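Long-range contacts in single-stranded-DNA-specific exonuclease RecJ (PDB 2ZXP), which degrades single-stranded DNA as a metal-dependent exonuclease working from 5' to 3', with no detectable activity on single-stranded RNA: residues F132-C137 with V155-H160; L53-L58 with A191-W196; R478-R483 with L497-E502; V487-W492 with V522-L527. One frame throughout, in Å; residues are numbered along the deposited sequence.

Contact 1 of 4, residues F132-C137 with V155-H160. With MN (manganese (II) ion), chain B; MN (manganese (II) ion), chain C.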
loop_
_atom_site.group_PDB
_atom_site.type_symbol
_atom_site.label_atom_id
_atom_site.label_comp_id
_atom_site.label_asym_id
_atom_site.label_seq_id
_atom_site.Cartn_x
_atom_site.Cartn_y
_atom_site.Cartn_z
ATOM N N PHE A 132 -6.356 34.574 6.037
ATOM C CA PHE A 132 -6.702 33.638 4.982
ATOM C C PHE A 132 -5.942 32.333 5.242
ATOM O O PHE A 132 -4.718 32.326 5.301
ATOM C CB PHE A 132 -6.286 34.265 3.647
ATOM C CG PHE A 132 -6.814 33.553 2.435
ATOM C CD1 PHE A 132 -8.176 33.569 2.136
ATOM C CD2 PHE A 132 -5.936 32.911 1.545
ATOM C CE1 PHE A 132 -8.656 32.959 0.959
ATOM C CE2 PHE A 132 -6.407 32.304 0.369
ATOM C CZ PHE A 132 -7.768 32.329 0.076
ATOM N N LEU A 133 -6.665 31.235 5.403
ATOM C CA LEU A 133 -6.044 29.936 5.691
ATOM C C LEU A 133 -6.303 28.947 4.573
ATOM O O LEU A 133 -7.448 28.561 4.347
ATOM C CB LEU A 133 -6.621 29.334 6.981
ATOM C CG LEU A 133 -5.925 29.501 8.328
ATOM C CD1 LEU A 133 -6.914 29.250 9.451
ATOM C CD2 LEU A 133 -4.772 28.524 8.414
ATOM N N THR A 134 -5.245 28.531 3.885
ATOM C CA THR A 134 -5.400 27.562 2.806
ATOM C C THR A 134 -5.124 26.198 3.386
ATOM O O THR A 134 -4.175 26.036 4.141
ATOM C CB THR A 134 -4.389 27.784 1.674
ATOM O OG1 THR A 134 -3.053 27.663 2.199
ATOM C CG2 THR A 134 -4.602 29.151 1.044
ATOM N N VAL A 135 -5.946 25.221 3.033
ATOM C CA VAL A 135 -5.768 23.871 3.535
ATOM C C VAL A 135 -5.546 22.943 2.349
ATOM O O VAL A 135 -6.257 23.017 1.352
ATOM C CB VAL A 135 -7.015 23.398 4.336
ATOM C CG1 VAL A 135 -6.845 21.976 4.779
ATOM C CG2 VAL A 135 -7.213 24.281 5.542
ATOM N N ASP A 136 -4.546 22.080 2.465
ATOM C CA ASP A 136 -4.223 21.128 1.419
ATOM C C ASP A 136 -3.924 21.826 0.088
ATOM O O ASP A 136 -4.124 21.243 -0.977
ATOM C CB ASP A 136 -5.389 20.154 1.244
ATOM C CG ASP A 136 -5.035 18.953 0.375
ATOM O OD1 ASP A 136 -5.911 18.511 -0.381
ATOM O OD2 ASP A 136 -3.902 18.430 0.453
ATOM N N CYS A 137 -3.452 23.070 0.143
ATOM C CA CYS A 137 -3.136 23.811 -1.080
ATOM C C CYS A 137 -2.462 25.148 -0.798
ATOM O O CYS A 137 -2.211 25.506 0.361
ATOM C CB CYS A 137 -4.404 24.050 -1.922
ATOM S SG CYS A 137 -5.530 25.381 -1.353
ATOM N N VAL A 155 -1.784 35.910 5.833
ATOM C CA VAL A 155 -1.913 34.628 5.148
ATOM C C VAL A 155 -1.250 33.402 5.780
ATOM O O VAL A 155 -0.053 33.416 6.083
ATOM C CB VAL A 155 -1.348 34.723 3.689
ATOM C CG1 VAL A 155 -1.512 33.391 2.991
ATOM C CG2 VAL A 155 -2.048 35.831 2.902
ATOM N N ILE A 156 -2.027 32.339 5.970
ATOM C CA ILE A 156 -1.458 31.095 6.465
ATOM C C ILE A 156 -1.729 29.999 5.434
ATOM O O ILE A 156 -2.865 29.737 5.018
ATOM C CB ILE A 156 -2.032 30.632 7.805
ATOM C CG1 ILE A 156 -1.863 31.717 8.867
ATOM C CG2 ILE A 156 -1.302 29.359 8.250
ATOM C CD1 ILE A 156 -2.386 31.306 10.218
ATOM N N VAL A 157 -0.652 29.361 5.025
ATOM C CA VAL A 157 -0.708 28.284 4.045
ATOM C C VAL A 157 -0.365 26.951 4.713
ATOM O O VAL A 157 0.673 26.813 5.366
ATOM C CB VAL A 157 0.316 28.544 2.918
ATOM C CG1 VAL A 157 0.294 27.401 1.918
ATOM C CG2 VAL A 157 0.034 29.899 2.254
ATOM N N THR A 158 -1.251 25.982 4.578
ATOM C CA THR A 158 -0.992 24.663 5.125
ATOM C C THR A 158 -1.241 23.756 3.935
ATOM O O THR A 158 -2.290 23.822 3.283
ATOM C CB THR A 158 -1.922 24.326 6.330
ATOM O OG1 THR A 158 -3.256 24.091 5.888
ATOM C CG2 THR A 158 -1.942 25.491 7.310
ATOM N N ASP A 159 -0.268 22.923 3.624
ATOM C CA ASP A 159 -0.401 22.068 2.461
ATOM C C ASP A 159 0.687 21.015 2.544
ATOM O O ASP A 159 1.573 21.106 3.386
ATOM C CB ASP A 159 -0.213 22.944 1.212
ATOM C CG ASP A 159 -0.558 22.234 -0.076
ATOM O OD1 ASP A 159 -1.212 21.179 -0.032
ATOM O OD2 ASP A 159 -0.191 22.744 -1.144
ATOM N N HIS A 160 0.627 20.008 1.689
ATOM C CA HIS A 160 1.678 19.004 1.704
ATOM C C HIS A 160 2.081 18.601 0.290
ATOM O O HIS A 160 3.044 17.844 0.107
ATOM C CB HIS A 160 1.244 17.773 2.502
ATOM C CG HIS A 160 0.144 16.994 1.859
ATOM N ND1 HIS A 160 0.268 15.658 1.547
ATOM C CD2 HIS A 160 -1.105 17.354 1.487
ATOM C CE1 HIS A 160 -0.859 15.229 1.013
ATOM N NE2 HIS A 160 -1.709 16.238 0.965
HETATM MN MN MN B . -3.840 16.353 0.202
HETATM MN MN MN C . -6.512 17.616 -1.971
HETATM O O HOH W 1 -5.257 15.429 -1.671
#
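T158 packs its whole side chain against the carbonyl of T134. Its CB lies 3.6 Å from T134 O. One step out, OG1 hydrogen-bonds the same oxygen at 2.8 Å, lying in the carbonyl plane on a lone pair, with a C=O...donor angle of 138°. The other branch, CG2, stays near T134 O and points on toward CD2 of L133. A chi1 of 72°, which sets OG1 between the backbone N and the carbonyl carbon, is what turns the hydroxyl back across the gap. T134 O also accepts from T158 N at 3.0 Å, so two bonds grip it. The hydroxyl of T134 is engaged elsewhere: OG1 donates to C137 O at 3.0 Å from above that carbonyl plane.

Backbone bonds I156 N to F132 O and T134 N to I156 O set the parallel register of strands 131-134 and 154-158, two neighbours of a five-stranded parallel sheet that form a beta-alpha-beta unit with helix 146-149. As is common in such folds, the site lies past the strands' C-terminal ends. There D136 splits its carboxylate between two manganese ions: OD2 binds the chain B ion at 2.1 Å, and OD1 the chain C ion at 1.9 Å. H160 NE2 binds the chain B ion at 2.3 Å, its ring only 24° from the carboxylate plane, with D136 OD2 at its edge. D84 and D221 join that ion, D80 and D82 the other, and one water touches both. H161 NE2 hydrogen-bonds D136 OD2, a second-shell hold on the bridging carboxylate.

Contact 2 of 4, residues L53-L58 with A191-W196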
loop_
_atom_site.group_PDB
_atom_site.type_symbol
_atom_site.label_atom_id
_atom_site.label_comp_id
_atom_site.label_asym_id
_atom_site.label_seq_id
_atom_site.Cartn_x
_atom_site.Cartn_y
_atom_site.Cartn_z
ATOM N N LEU A 53 3.734 16.849 16.020
ATOM C CA LEU A 53 4.936 16.876 15.185
ATOM C C LEU A 53 5.450 18.304 15.083
ATOM O O LEU A 53 4.676 19.209 14.820
ATOM C CB LEU A 53 4.619 16.389 13.785
ATOM C CG LEU A 53 4.564 14.925 13.398
ATOM C CD1 LEU A 53 4.291 14.887 11.913
ATOM C CD2 LEU A 53 5.885 14.225 13.688
ATOM N N PRO A 54 6.764 18.520 15.290
ATOM C CA PRO A 54 7.406 19.840 15.226
ATOM C C PRO A 54 7.645 20.368 13.811
ATOM O O PRO A 54 8.791 20.577 13.425
ATOM C CB PRO A 54 8.726 19.610 15.949
ATOM C CG PRO A 54 9.070 18.223 15.507
ATOM C CD PRO A 54 7.746 17.496 15.691
ATOM N N LEU A 55 6.582 20.594 13.046
ATOM C CA LEU A 55 6.728 21.108 11.680
ATOM C C LEU A 55 7.185 22.558 11.704
ATOM O O LEU A 55 6.841 23.316 12.605
ATOM C CB LEU A 55 5.392 21.051 10.913
ATOM C CG LEU A 55 4.573 19.762 10.905
ATOM C CD1 LEU A 55 3.203 20.019 10.294
ATOM C CD2 LEU A 55 5.300 18.702 10.134
ATOM N N LYS A 56 7.939 22.942 10.686
ATOM C CA LYS A 56 8.418 24.302 10.539
ATOM C C LYS A 56 7.260 25.268 10.235
ATOM O O LYS A 56 6.452 25.023 9.336
ATOM C CB LYS A 56 9.447 24.354 9.413
ATOM C CG LYS A 56 10.628 25.276 9.725
ATOM C CD LYS A 56 10.556 26.586 8.964
ATOM C CE LYS A 56 10.966 26.411 7.516
ATOM N NZ LYS A 56 11.248 27.747 6.890
ATOM N N GLY A 57 7.188 26.361 10.994
ATOM C CA GLY A 57 6.133 27.340 10.792
ATOM C C GLY A 57 4.908 27.098 11.661
ATOM O O GLY A 57 4.065 27.987 11.794
ATOM N N LEU A 58 4.810 25.912 12.266
ATOM C CA LEU A 58 3.657 25.567 13.101
ATOM C C LEU A 58 3.451 26.471 14.331
ATOM O O LEU A 58 2.334 26.922 14.598
ATOM C CB LEU A 58 3.748 24.102 13.536
ATOM C CG LEU A 58 2.469 23.472 14.105
ATOM C CD1 LEU A 58 1.391 23.439 13.022
ATOM C CD2 LEU A 58 2.737 22.041 14.601
ATOM N N ALA A 191 -3.789 20.274 9.059
ATOM C CA ALA A 191 -4.887 21.050 9.645
ATOM C C ALA A 191 -5.021 20.680 11.113
ATOM O O ALA A 191 -5.169 21.543 11.999
ATOM C CB ALA A 191 -6.174 20.738 8.934
ATOM N N PHE A 192 -4.969 19.374 11.350
ATOM C CA PHE A 192 -5.062 18.797 12.676
ATOM C C PHE A 192 -3.896 19.225 13.600
ATOM O O PHE A 192 -4.100 19.546 14.763
ATOM C CB PHE A 192 -5.090 17.273 12.528
ATOM C CG PHE A 192 -5.164 16.554 13.812
ATOM C CD1 PHE A 192 -6.361 16.442 14.488
ATOM C CD2 PHE A 192 -4.027 16.010 14.369
ATOM C CE1 PHE A 192 -6.426 15.794 15.708
ATOM C CE2 PHE A 192 -4.082 15.366 15.585
ATOM C CZ PHE A 192 -5.285 15.258 16.254
ATOM N N LEU A 193 -2.673 19.199 13.085
ATOM C CA LEU A 193 -1.512 19.595 13.877
ATOM C C LEU A 193 -1.625 21.075 14.250
ATOM O O LEU A 193 -1.321 21.470 15.371
ATOM C CB LEU A 193 -0.229 19.366 13.075
ATOM C CG LEU A 193 0.006 17.880 12.778
ATOM C CD1 LEU A 193 1.082 17.702 11.708
ATOM C CD2 LEU A 193 0.381 17.177 14.102
ATOM N N LEU A 194 -2.090 21.883 13.298
ATOM C CA LEU A 194 -2.217 23.294 13.528
ATOM C C LEU A 194 -3.232 23.606 14.635
ATOM O O LEU A 194 -2.958 24.432 15.526
ATOM C CB LEU A 194 -2.577 24.001 12.218
ATOM C CG LEU A 194 -2.816 25.509 12.368
ATOM C CD1 LEU A 194 -1.553 26.127 13.000
ATOM C CD2 LEU A 194 -3.097 26.181 10.989
ATOM N N LEU A 195 -4.400 22.968 14.595
ATOM C CA LEU A 195 -5.389 23.201 15.644
ATOM C C LEU A 195 -4.767 22.740 16.978
ATOM O O LEU A 195 -4.990 23.349 18.034
ATOM C CB LEU A 195 -6.674 22.409 15.363
ATOM C CG LEU A 195 -7.795 22.464 16.412
ATOM C CD1 LEU A 195 -8.363 23.888 16.484
ATOM C CD2 LEU A 195 -8.910 21.463 16.067
ATOM N N TRP A 196 -3.991 21.656 16.931
ATOM C CA TRP A 196 -3.349 21.144 18.137
ATOM C C TRP A 196 -2.320 22.194 18.675
ATOM O O TRP A 196 -2.263 22.479 19.887
ATOM C CB TRP A 196 -2.657 19.813 17.820
ATOM C CG TRP A 196 -2.084 19.090 19.001
ATOM C CD1 TRP A 196 -1.777 19.616 20.208
ATOM C CD2 TRP A 196 -1.801 17.687 19.093
ATOM N NE1 TRP A 196 -1.337 18.637 21.052
ATOM C CE2 TRP A 196 -1.340 17.442 20.393
ATOM C CE3 TRP A 196 -1.896 16.618 18.195
ATOM C CZ2 TRP A 196 -0.969 16.159 20.841
ATOM C CZ3 TRP A 196 -1.525 15.331 18.638
ATOM C CH2 TRP A 196 -1.069 15.122 19.955
#
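L58 lays a methyl over the flat peptide group joining L193 to L194: its CD1 sits above the peptide plane, nearer the L194 N end (3.8 Å) than L193 C (4.0 Å). The same methyl continues past that face to L194 CA at 3.6 Å and to the CD1 methyl of L194. No aromatic ring takes part; the other touches are made by leucine methyls, one of them on a backbone N. L58 reaches the helix because its CG stands anti to the backbone N (chi1 -165°), carrying the fork toward residues 193 and 194.

L193 answers from the helix with both of its methyls. CD1 meets L55 CD1 at 3.4 Å, tighter than usual van der Waals contact, the two side chains crossing at about a right angle. CD2 turns to the backbone, 3.9 Å from L53 N. A type II turn from L55 to L58 brings L55 and L58 round to the helix; L53 precedes it. G57 has the positive phi that such a turn calls for and occupies the N-cap position of helix 58-70.

Helix 187-201, in the DHH family N-terminal domain, is thus joined to the loop before helix 58-70, whose A61 and L65 continue the contact with L194, while W228 of helix 227-239 touches both L53 and L193.

Contact 3 of 4, residues R478-R483 with L497-E502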
loop_
_atom_site.group_PDB
_atom_site.type_symbol
_atom_site.label_atom_id
_atom_site.label_comp_id
_atom_site.label_asym_id
_atom_site.label_seq_id
_atom_site.Cartn_x
_atom_site.Cartn_y
_atom_site.Cartn_z
ATOM N N ARG A 478 -15.555 -16.835 -13.432
ATOM C CA ARG A 478 -14.216 -17.219 -13.005
ATOM C C ARG A 478 -14.140 -17.608 -11.532
ATOM O O ARG A 478 -13.215 -18.297 -11.118
ATOM C CB ARG A 478 -13.235 -16.081 -13.251
ATOM C CG ARG A 478 -12.910 -15.823 -14.692
ATOM C CD ARG A 478 -13.909 -14.912 -15.354
ATOM N NE ARG A 478 -13.329 -14.329 -16.557
ATOM C CZ ARG A 478 -12.763 -15.038 -17.529
ATOM N NH1 ARG A 478 -12.704 -16.362 -17.437
ATOM N NH2 ARG A 478 -12.251 -14.424 -18.591
ATOM N N HIS A 479 -15.103 -17.152 -10.741
ATOM C CA HIS A 479 -15.120 -17.458 -9.319
ATOM C C HIS A 479 -14.988 -18.955 -9.154
ATOM O O HIS A 479 -15.693 -19.713 -9.808
ATOM C CB HIS A 479 -16.431 -17.007 -8.687
ATOM C CG HIS A 479 -16.273 -16.474 -7.300
ATOM N ND1 HIS A 479 -15.365 -16.994 -6.403
ATOM C CD2 HIS A 479 -16.896 -15.457 -6.659
ATOM C CE1 HIS A 479 -15.429 -16.315 -5.272
ATOM N NE2 HIS A 479 -16.349 -15.375 -5.400
ATOM N N LEU A 480 -14.073 -19.379 -8.293
ATOM C CA LEU A 480 -13.876 -20.801 -8.044
ATOM C C LEU A 480 -13.127 -21.037 -6.743
ATOM O O LEU A 480 -12.565 -20.110 -6.148
ATOM C CB LEU A 480 -13.121 -21.443 -9.209
ATOM C CG LEU A 480 -11.672 -21.042 -9.487
ATOM C CD1 LEU A 480 -10.757 -21.721 -8.494
ATOM C CD2 LEU A 480 -11.300 -21.459 -10.903
ATOM N N ALA A 481 -13.112 -22.287 -6.305
ATOM C CA ALA A 481 -12.441 -22.637 -5.066
ATOM C C ALA A 481 -11.774 -23.999 -5.188
ATOM O O ALA A 481 -12.217 -24.854 -5.956
ATOM C CB ALA A 481 -13.451 -22.644 -3.914
ATOM N N PHE A 482 -10.704 -24.189 -4.432
ATOM C CA PHE A 482 -9.972 -25.447 -4.433
ATOM C C PHE A 482 -9.141 -25.519 -3.173
ATOM O O PHE A 482 -9.266 -24.663 -2.297
ATOM C CB PHE A 482 -9.086 -25.566 -5.683
ATOM C CG PHE A 482 -8.091 -24.450 -5.855
ATOM C CD1 PHE A 482 -6.779 -24.594 -5.427
ATOM C CD2 PHE A 482 -8.461 -23.260 -6.484
ATOM C CE1 PHE A 482 -5.852 -23.576 -5.625
ATOM C CE2 PHE A 482 -7.536 -22.238 -6.683
ATOM C CZ PHE A 482 -6.235 -22.398 -6.255
ATOM N N ARG A 483 -8.300 -26.538 -3.070
ATOM C CA ARG A 483 -7.470 -26.675 -1.884
ATOM C C ARG A 483 -6.029 -27.003 -2.228
ATOM O O ARG A 483 -5.745 -27.665 -3.230
ATOM C CB ARG A 483 -8.032 -27.763 -0.956
ATOM C CG ARG A 483 -9.518 -27.659 -0.703
ATOM C CD ARG A 483 -9.948 -28.637 0.367
ATOM N NE ARG A 483 -9.678 -28.116 1.702
ATOM C CZ ARG A 483 -10.436 -27.207 2.312
ATOM N NH1 ARG A 483 -11.510 -26.732 1.695
ATOM N NH2 ARG A 483 -10.119 -26.769 3.530
ATOM N N LEU A 497 -10.151 -20.930 -16.428
ATOM C CA LEU A 497 -10.815 -21.910 -15.578
ATOM C C LEU A 497 -10.011 -23.183 -15.778
ATOM O O LEU A 497 -9.251 -23.292 -16.747
ATOM C CB LEU A 497 -12.282 -22.093 -15.998
ATOM C CG LEU A 497 -13.242 -20.974 -15.554
ATOM C CD1 LEU A 497 -14.224 -20.629 -16.663
ATOM C CD2 LEU A 497 -13.970 -21.410 -14.291
ATOM N N ALA A 498 -10.161 -24.145 -14.877
ATOM C CA ALA A 498 -9.384 -25.376 -14.980
ATOM C C ALA A 498 -7.953 -24.989 -14.600
ATOM O O ALA A 498 -7.280 -24.235 -15.308
ATOM C CB ALA A 498 -9.429 -25.933 -16.414
ATOM N N LEU A 499 -7.497 -25.483 -13.461
ATOM C CA LEU A 499 -6.155 -25.157 -13.012
ATOM C C LEU A 499 -5.123 -26.130 -13.575
ATOM O O LEU A 499 -5.407 -27.312 -13.786
ATOM C CB LEU A 499 -6.088 -25.172 -11.478
ATOM C CG LEU A 499 -7.073 -24.325 -10.665
ATOM C CD1 LEU A 499 -7.218 -22.954 -11.299
ATOM C CD2 LEU A 499 -8.414 -25.028 -10.593
ATOM N N PRO A 500 -3.910 -25.639 -13.848
ATOM C CA PRO A 500 -2.909 -26.567 -14.377
ATOM C C PRO A 500 -2.636 -27.674 -13.345
ATOM O O PRO A 500 -3.133 -27.616 -12.218
ATOM C CB PRO A 500 -1.702 -25.659 -14.646
ATOM C CG PRO A 500 -1.914 -24.486 -13.715
ATOM C CD PRO A 500 -3.397 -24.260 -13.796
ATOM N N PRO A 501 -1.872 -28.710 -13.726
ATOM C CA PRO A 501 -1.588 -29.790 -12.768
ATOM C C PRO A 501 -1.050 -29.275 -11.427
ATOM O O PRO A 501 -1.441 -29.756 -10.367
ATOM C CB PRO A 501 -0.584 -30.673 -13.523
ATOM C CG PRO A 501 -0.002 -29.744 -14.577
ATOM C CD PRO A 501 -1.190 -28.946 -15.009
ATOM N N GLU A 502 -0.142 -28.310 -11.477
ATOM C CA GLU A 502 0.397 -27.713 -10.264
ATOM C C GLU A 502 0.225 -26.199 -10.378
ATOM O O GLU A 502 0.278 -25.645 -11.481
ATOM C CB GLU A 502 1.871 -28.087 -10.074
ATOM C CG GLU A 502 2.050 -29.493 -9.513
ATOM C CD GLU A 502 3.383 -29.688 -8.806
ATOM O OE1 GLU A 502 3.588 -30.761 -8.194
ATOM O OE2 GLU A 502 4.231 -28.770 -8.859
#
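L480 points a methyl from its strand into a pair of leucines on the loop 497-502, within the OB domain of RecJ. Its CD2 meets L497 CD2 at 4.3 Å and L499 CD1 at 4.4 Å, so this one branch serves both partners. A third apolar touch lies two residues along the strand, where F482 CD2 comes 4.5 Å from L499 CD2, the methyl approaching the ring obliquely. At the other end, L497 CD2 rests 4.4 Å from the CA of R478. No hydrogen bond crosses between the segments: the loop lies alongside the strand by apolar contact, almost all of it between side chains.

What positions these groups is found one shell out. L480 and F482, two apart in strand 479-484, send their side chains to the same face, and a backbone hydrogen bond of L480 with A491 ties the strand to its neighbour 487-492. On the loop, L497 and A498 both have positive phi, an unusual local path that leads into L499. Strand 471-473 gives further support, R473 touching L497 and A471 touching L499. L527 packs on both L499 and F482 and so links the loop's leucine to strand 517-528.

With chi1 at 66°, L480 holds CG between its backbone N and carbonyl carbon, and its CD1 lies in the plane of the F482 ring at the edge, 3.4 Å from CD2 of F482.

Contact 4 of 4, residues V487-W492 with V522-L527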
loop_
_atom_site.group_PDB
_atom_site.type_symbol
_atom_site.label_atom_id
_atom_site.label_comp_id
_atom_site.label_asym_id
_atom_site.label_seq_id
_atom_site.Cartn_x
_atom_site.Cartn_y
_atom_site.Cartn_z
ATOM N N VAL A 487 -5.513 -26.296 2.687
ATOM C CA VAL A 487 -6.144 -24.999 2.905
ATOM C C VAL A 487 -6.988 -24.548 1.739
ATOM O O VAL A 487 -6.580 -24.632 0.580
ATOM C CB VAL A 487 -5.109 -23.885 3.285
ATOM C CG1 VAL A 487 -3.701 -24.407 3.184
ATOM C CG2 VAL A 487 -5.322 -22.652 2.431
ATOM N N ARG A 488 -8.181 -24.059 2.048
ATOM C CA ARG A 488 -9.057 -23.620 0.987
ATOM C C ARG A 488 -8.648 -22.251 0.461
ATOM O O ARG A 488 -8.419 -21.309 1.224
ATOM C CB ARG A 488 -10.515 -23.591 1.459
ATOM C CG ARG A 488 -11.472 -23.329 0.304
ATOM C CD ARG A 488 -12.914 -23.675 0.622
ATOM N NE ARG A 488 -13.627 -22.555 1.216
ATOM C CZ ARG A 488 -14.781 -22.087 0.752
ATOM N NH1 ARG A 488 -15.347 -22.653 -0.311
ATOM N NH2 ARG A 488 -15.360 -21.042 1.335
ATOM N N VAL A 489 -8.549 -22.145 -0.855
ATOM C CA VAL A 489 -8.186 -20.888 -1.472
ATOM C C VAL A 489 -9.332 -20.463 -2.386
ATOM O O VAL A 489 -9.956 -21.293 -3.031
ATOM C CB VAL A 489 -6.832 -21.030 -2.231
ATOM C CG1 VAL A 489 -6.625 -22.444 -2.638
ATOM C CG2 VAL A 489 -6.783 -20.110 -3.440
ATOM N N LEU A 490 -9.636 -19.169 -2.388
ATOM C CA LEU A 490 -10.700 -18.602 -3.208
ATOM C C LEU A 490 -10.052 -17.762 -4.293
ATOM O O LEU A 490 -9.107 -17.017 -4.029
ATOM C CB LEU A 490 -11.621 -17.747 -2.343
ATOM C CG LEU A 490 -12.617 -18.611 -1.565
ATOM C CD1 LEU A 490 -12.880 -18.029 -0.169
ATOM C CD2 LEU A 490 -13.897 -18.741 -2.396
ATOM N N ALA A 491 -10.549 -17.876 -5.516
ATOM C CA ALA A 491 -9.928 -17.134 -6.600
ATOM C C ALA A 491 -10.800 -16.852 -7.807
ATOM O O ALA A 491 -11.811 -17.513 -8.047
ATOM C CB ALA A 491 -8.674 -17.888 -7.063
ATOM N N TRP A 492 -10.352 -15.871 -8.576
ATOM C CA TRP A 492 -10.987 -15.481 -9.814
ATOM C C TRP A 492 -10.015 -15.917 -10.905
ATOM O O TRP A 492 -9.122 -15.160 -11.292
ATOM C CB TRP A 492 -11.195 -13.968 -9.846
ATOM C CG TRP A 492 -12.176 -13.547 -8.818
ATOM C CD1 TRP A 492 -11.947 -13.356 -7.483
ATOM C CD2 TRP A 492 -13.584 -13.367 -9.015
ATOM N NE1 TRP A 492 -13.129 -13.074 -6.837
ATOM C CE2 TRP A 492 -14.149 -13.075 -7.757
ATOM C CE3 TRP A 492 -14.424 -13.428 -10.141
ATOM C CZ2 TRP A 492 -15.518 -12.842 -7.590
ATOM C CZ3 TRP A 492 -15.786 -13.197 -9.973
ATOM C CH2 TRP A 492 -16.318 -12.908 -8.707
ATOM N N VAL A 522 -7.459 -18.746 2.281
ATOM C CA VAL A 522 -6.640 -17.830 1.508
ATOM C C VAL A 522 -7.402 -17.237 0.338
ATOM O O VAL A 522 -8.079 -17.940 -0.413
ATOM C CB VAL A 522 -5.380 -18.572 0.980
ATOM C CG1 VAL A 522 -4.591 -17.698 0.023
ATOM C CG2 VAL A 522 -4.501 -18.995 2.164
ATOM N N GLN A 523 -7.294 -15.935 0.187
ATOM C CA GLN A 523 -7.946 -15.251 -0.903
ATOM C C GLN A 523 -6.805 -14.996 -1.875
ATOM O O GLN A 523 -5.892 -14.201 -1.586
ATOM C CB GLN A 523 -8.516 -13.925 -0.415
ATOM C CG GLN A 523 -9.371 -13.192 -1.421
ATOM C CD GLN A 523 -10.753 -13.823 -1.586
ATOM O OE1 GLN A 523 -11.459 -14.085 -0.600
ATOM N NE2 GLN A 523 -11.153 -14.056 -2.844
ATOM N N ALA A 524 -6.835 -15.684 -3.010
ATOM C CA ALA A 524 -5.790 -15.520 -4.016
ATOM C C ALA A 524 -5.806 -14.122 -4.644
ATOM O O ALA A 524 -6.871 -13.637 -5.039
ATOM C CB ALA A 524 -5.962 -16.579 -5.109
ATOM N N VAL A 525 -4.657 -13.445 -4.704
ATOM C CA VAL A 525 -4.632 -12.145 -5.385
ATOM C C VAL A 525 -4.057 -12.452 -6.762
ATOM O O VAL A 525 -4.347 -11.771 -7.746
ATOM C CB VAL A 525 -3.783 -11.042 -4.672
ATOM C CG1 VAL A 525 -4.204 -10.934 -3.244
ATOM C CG2 VAL A 525 -2.315 -11.322 -4.800
ATOM N N ASP A 526 -3.217 -13.475 -6.827
ATOM C CA ASP A 526 -2.700 -13.903 -8.116
ATOM C C ASP A 526 -2.528 -15.409 -8.097
ATOM O O ASP A 526 -2.232 -16.015 -7.056
ATOM C CB ASP A 526 -1.394 -13.213 -8.500
ATOM C CG ASP A 526 -1.074 -13.394 -9.982
ATOM O OD1 ASP A 526 -1.978 -13.838 -10.719
ATOM O OD2 ASP A 526 0.061 -13.093 -10.420
ATOM N N LEU A 527 -2.734 -16.008 -9.261
ATOM C CA LEU A 527 -2.660 -17.447 -9.422
ATOM C C LEU A 527 -1.998 -17.722 -10.774
ATOM O O LEU A 527 -2.276 -17.015 -11.754
ATOM C CB LEU A 527 -4.087 -17.990 -9.373
ATOM C CG LEU A 527 -4.342 -19.489 -9.352
ATOM C CD1 LEU A 527 -5.840 -19.736 -9.169
ATOM C CD2 LEU A 527 -3.833 -20.112 -10.653
#
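V487 and V522 meet methyl to methyl at a slant, CG2 of each 3.8 Å from the other. V487 has a chi1 of 6°, nearly eclipsed, which may carry some torsional strain. Further along the same face, V489 extends CG2 to A524 CB at 4.0 Å. A524 also faces A491, the two CB atoms 3.6 Å apart, a close approach that small side chains permit. L527 reaches back past the corner at V525, bringing its CD1 to 4.0 Å from A491 CB.

On the other face stand L490 and Q523. The glutamine chain bends at chi2 (75°) and folds its amide over the leucine, with NE2 3.8 Å from L490 CB; this is a contact and not a hydrogen bond.

Strands 487-492 and 522-524 run parallel, 27° apart, which fits the pairing of the third and fifth strands that closes an OB barrel. Three backbone bonds hold the register: V522 N to R488 O at 2.9 Å, L490 N to V522 O at 2.8 Å, and A524 N to L490 O at 2.8 Å. Past A524 the pairing stops, as V525 and D526 form a classic beta bulge opposite A506 and the strand turns away.

R488 directs its charge to E521 in a salt bridge. The valine and alanine face, by contrast, needs no polar partner: there apolar contact supplies the cohesion between side chains, while the nearly straight N-H...O hydrogen bonds pair the peptide groups of R488, L490, V522 and A524.

The four contacts fall into two pairs on opposite sides of the chain's centre. Contacts 1 and 2 have centres 12 Å apart and join through L194, whose CD2 lies 3.9 Å from both L133 CD2 and T158 CG2. Contact 1 supplies manganese ligands; contact 2 binds no metal, though the L55 side chain is about 8 Å from that of H160, and L193 about 13 Å from a bound manganese. Contacts 3 and 4, centres 9 Å apart, are joined through neighbouring strands, 479-484 and 487-492 respectively, with F482 O and V489 N 3.0 Å apart in a probable hydrogen bond. Contact 4's closest atoms remain about 27 Å from contact 1.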